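Local atomic coordinates of SusD superfamily protein (Bacteroides thetaiotaomicron VPI-5482, PDB entry 3HDX), a protein that probably binds polysaccharides or related glycans at the outer membrane. Residues T235-A238 with D239-S242; L279-Y283 with P284-K288. All coordinates share one frame; numbering follows the deposited sequence. Where two conformers were deposited one is given.

In the fold
From the N terminus, the chain leaves helix 213-226 and reaches contact 1 at 235-242. Here it makes the short helix 237-241, with its cap before it and its exit after it. Contact 1 closes before contact 2 opens, so the two follow in series and neither nest nor cross. Their centres lie 20 Å apart, and their nearest atoms are about 8 Å apart without touching. Contact 2, at 279-288, begins on the last turn of helix 276-280 and closes a tight turn at the start of the loop that leads to strand 293-294. Contact 1 packs near the loop residues Arg311 and Tyr323. Contact 2 rests against strand 334-335.

Contact 1. Residues T235-A238 with D239-S242; sequences TSIA and DLTS
Thr241 turns back on Ile237, one turn earlier in a short helix. Its OG1 donates to Ile237 O at 2.8 Å. OG1 sits between its own backbone N and carbonyl carbon (chi1 61°), which aims it down the helix at that oxygen. Thr241 N also donates to Ile237 O, at 3.2 Å. The two donors arrive from opposite faces of the carbonyl plane and grip the oxygen between them. Thr241 CG2 meets Ile237 CD1 at 4.1 Å, where the two side chains cross obliquely. Ile237 CD1 also touches Leu240 CD2. Replacing Thr241 by a valine would remove the hydroxyl, and Ile237 O would probably be left to its backbone donors alone. This side is tightly packed: Ile237, Leu240 and Thr241 are buried, and Tyr323 lies against both Ile237 and Thr241. Thr235 is buried too, and its CG2 comes within 3.3 Å of Leu240 N. Its backbone is held from outside by Glu364 and Arg394.

The other side is looser and more open to solvent. Ala238 is exposed, while Ser236 and Asp239 are partly exposed. Ser236 OG accepts a hydrogen bond from Asp239 N at 3.1 Å, fairly straight (161°). Its chi1 of 70° brings the hydroxyl round to that first turn. A water then joins the same two residues. It accepts from Ser236 N at 2.9 Å and donates to Asp239 OD2 at 2.7 Å. Farther along, Ser242 leaves the helix, and its OG bonds to Thr244 N. Ser236 is thus a classic serine N-cap. With Asp239 at the third helical position, the pair resembles a capping box whose return bond runs through water.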
# COMPACT_ATOMS: atom_id res chain seq x y z
N THR A 235 -9.55 -6.40 -12.38
CA THR A 235 -8.52 -7.15 -13.09
C THR A 235 -8.82 -8.65 -13.04
O THR A 235 -9.17 -9.21 -11.98
CB THR A 235 -7.12 -6.82 -12.49
OG1 THR A 235 -6.87 -5.41 -12.54
CG2 THR A 235 -5.99 -7.57 -13.21
N SER A 236 -8.71 -9.30 -14.20
CA SER A 236 -8.87 -10.74 -14.27
C SER A 236 -7.68 -11.42 -13.59
O SER A 236 -6.58 -10.83 -13.42
CB SER A 236 -8.92 -11.19 -15.74
OG SER A 236 -7.65 -11.05 -16.38
N ILE A 237 -7.88 -12.68 -13.21
CA ILE A 237 -6.78 -13.41 -12.56
C ILE A 237 -5.52 -13.48 -13.45
O ILE A 237 -4.40 -13.35 -12.95
CB ILE A 237 -7.23 -14.81 -12.03
CG1 ILE A 237 -6.13 -15.40 -11.12
CG2 ILE A 237 -7.61 -15.75 -13.21
CD1 ILE A 237 -5.81 -14.59 -9.83
N ALA A 238 -5.71 -13.70 -14.76
CA ALA A 238 -4.59 -13.76 -15.69
C ALA A 238 -3.85 -12.42 -15.73
O ALA A 238 -2.62 -12.38 -15.66
CB ALA A 238 -5.04 -14.17 -17.09
N ASP A 239 -4.60 -11.34 -15.84
CA ASP A 239 -3.99 -9.97 -15.88
C ASP A 239 -3.37 -9.55 -14.54
O ASP A 239 -2.42 -8.77 -14.51
CB ASP A 239 -4.99 -8.92 -16.37
CG ASP A 239 -5.31 -9.04 -17.87
OD1 ASP A 239 -4.54 -9.69 -18.64
OD2 ASP A 239 -6.32 -8.44 -18.32
N LEU A 240 -3.88 -10.10 -13.45
CA LEU A 240 -3.31 -9.77 -12.16
C LEU A 240 -1.93 -10.38 -11.99
O LEU A 240 -1.05 -9.74 -11.43
CB LEU A 240 -4.22 -10.24 -11.03
CG LEU A 240 -3.81 -9.98 -9.58
CD1 LEU A 240 -3.67 -8.47 -9.30
CD2 LEU A 240 -4.81 -10.64 -8.63
N THR A 241 -1.76 -11.60 -12.49
CA THR A 241 -0.58 -12.41 -12.22
C THR A 241 0.43 -12.52 -13.36
O THR A 241 1.54 -13.00 -13.13
CB THR A 241 -1.05 -13.84 -11.81
OG1 THR A 241 -1.80 -14.44 -12.88
CG2 THR A 241 -1.89 -13.79 -10.55
N SER A 242 0.05 -12.06 -14.56
CA SER A 242 0.92 -12.14 -15.72
C SER A 242 2.21 -11.36 -15.55
O SER A 242 2.25 -10.31 -14.90
CB SER A 242 0.21 -11.53 -16.94
OG SER A 242 1.05 -11.51 -18.06
O HOH W 1 -8.36 -7.79 -16.66

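Contact 2. Residues L279-Y283 with P284-K288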
# COMPACT_ATOMS: atom_id res chain seq x y z
N LEU A 279 11.96 -12.06 -1.91
CA LEU A 279 11.56 -12.92 -0.83
C LEU A 279 10.82 -14.18 -1.26
O LEU A 279 10.92 -15.19 -0.58
CB LEU A 279 10.66 -12.14 0.17
CG LEU A 279 11.32 -10.95 0.90
CD1 LEU A 279 10.24 -10.09 1.61
CD2 LEU A 279 12.41 -11.42 1.86
N THR A 280 10.09 -14.14 -2.37
CA THR A 280 9.21 -15.25 -2.75
C THR A 280 9.68 -16.16 -3.86
O THR A 280 9.33 -17.33 -3.84
CB THR A 280 7.82 -14.70 -3.13
OG1 THR A 280 7.95 -13.76 -4.20
CG2 THR A 280 7.10 -14.10 -1.88
N LEU A 281 10.42 -15.65 -4.84
CA LEU A 281 10.75 -16.49 -5.98
C LEU A 281 11.93 -17.42 -5.76
O LEU A 281 12.87 -17.13 -5.03
CB LEU A 281 10.91 -15.67 -7.26
CG LEU A 281 9.70 -14.83 -7.73
CD1 LEU A 281 9.87 -14.37 -9.22
CD2 LEU A 281 8.30 -15.57 -7.54
N ALA A 282 11.85 -18.56 -6.44
CA ALA A 282 12.91 -19.57 -6.45
C ALA A 282 12.77 -20.36 -7.77
O ALA A 282 11.91 -20.06 -8.60
CB ALA A 282 12.81 -20.49 -5.25
N TYR A 283 13.65 -21.34 -7.95
CA TYR A 283 13.67 -22.18 -9.14
C TYR A 283 12.29 -22.81 -9.39
O TYR A 283 11.69 -23.29 -8.44
CB TYR A 283 14.76 -23.26 -8.97
CG TYR A 283 14.94 -24.05 -10.22
CD1 TYR A 283 15.75 -23.57 -11.23
CD2 TYR A 283 14.22 -25.24 -10.44
CE1 TYR A 283 15.86 -24.25 -12.45
CE2 TYR A 283 14.33 -25.95 -11.66
CZ TYR A 283 15.17 -25.45 -12.65
OH TYR A 283 15.27 -26.12 -13.86
N PRO A 284 11.81 -22.86 -10.65
CA PRO A 284 12.45 -22.48 -11.91
C PRO A 284 12.31 -21.04 -12.36
O PRO A 284 12.86 -20.70 -13.42
CB PRO A 284 11.74 -23.41 -12.90
CG PRO A 284 10.41 -23.45 -12.43
CD PRO A 284 10.53 -23.54 -10.93
N LEU A 285 11.65 -20.17 -11.58
CA LEU A 285 11.42 -18.80 -12.00
C LEU A 285 12.70 -17.97 -12.00
O LEU A 285 12.86 -17.10 -12.84
CB LEU A 285 10.32 -18.11 -11.16
CG LEU A 285 8.91 -18.71 -11.28
CD1 LEU A 285 8.64 -19.82 -10.23
CD2 LEU A 285 7.84 -17.68 -11.11
N VAL A 286 13.57 -18.26 -11.02
CA VAL A 286 14.89 -17.66 -10.88
C VAL A 286 15.88 -18.78 -10.47
O VAL A 286 15.46 -19.86 -10.06
CB VAL A 286 14.87 -16.52 -9.84
CG1 VAL A 286 13.96 -15.36 -10.30
CG2 VAL A 286 14.53 -17.03 -8.44
N GLN A 287 17.17 -18.51 -10.55
CA GLN A 287 18.17 -19.54 -10.21
C GLN A 287 18.43 -19.77 -8.69
O GLN A 287 19.33 -20.52 -8.34
CB GLN A 287 19.45 -19.31 -11.03
CG GLN A 287 19.27 -19.50 -12.57
CD GLN A 287 18.81 -20.91 -12.98
OE1 GLN A 287 19.56 -21.88 -12.88
NE2 GLN A 287 17.58 -21.00 -13.47
N LYS A 288 17.70 -19.09 -7.80
CA LYS A 288 17.71 -19.36 -6.35
C LYS A 288 17.02 -20.71 -6.01
O LYS A 288 15.89 -20.95 -6.45
CB LYS A 288 17.03 -18.16 -5.67
CG LYS A 288 17.17 -18.09 -4.21
CD LYS A 288 16.58 -16.78 -3.72
CE LYS A 288 16.84 -16.59 -2.27
NZ LYS A 288 16.23 -17.66 -1.49
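Leu281 lays its side chain on Leu285 and Val286, at the end of the turn and just after it. Its CB meets Val286 CG2 at 4.0 Å, and its CD2 meets Leu285 CD2 at 4.2 Å, the two leucines crossing at about a right angle. Val334 of strand 334-335 touches Leu281, Ala282 and Leu285, and Phe354 packs on Val286.

Outward lies the cis peptide between Tyr283 and Pro284. The Tyr283 ring swings over the proline because its CG is anti to the backbone N (chi1 -173°). Pro284 CA sits over the ring face, 3.5 Å from the centroid of the Tyr283 ring, in a CH-pi contact. In one of two modelled conformers Gln287 NE2 comes to the ring edge near Tyr283 CE1, so this approach is doubtful.

Leu285 N donates to Ala282 O at 3.0 Å and closes the turn. Val286 N adds a weak bond to the same oxygen. Tyr283 N donates to Lys288 O at 2.7 Å, which draws the ends of the wider loop together. At the polar edge, Lys288 NZ bonds to Tyr290 O and forms a salt bridge with Glu292.

With Tyr283 and Pro284 at its two central positions, this is a type VIa turn. The CH-pi contact depends on the cis peptide and probably favours that isomer.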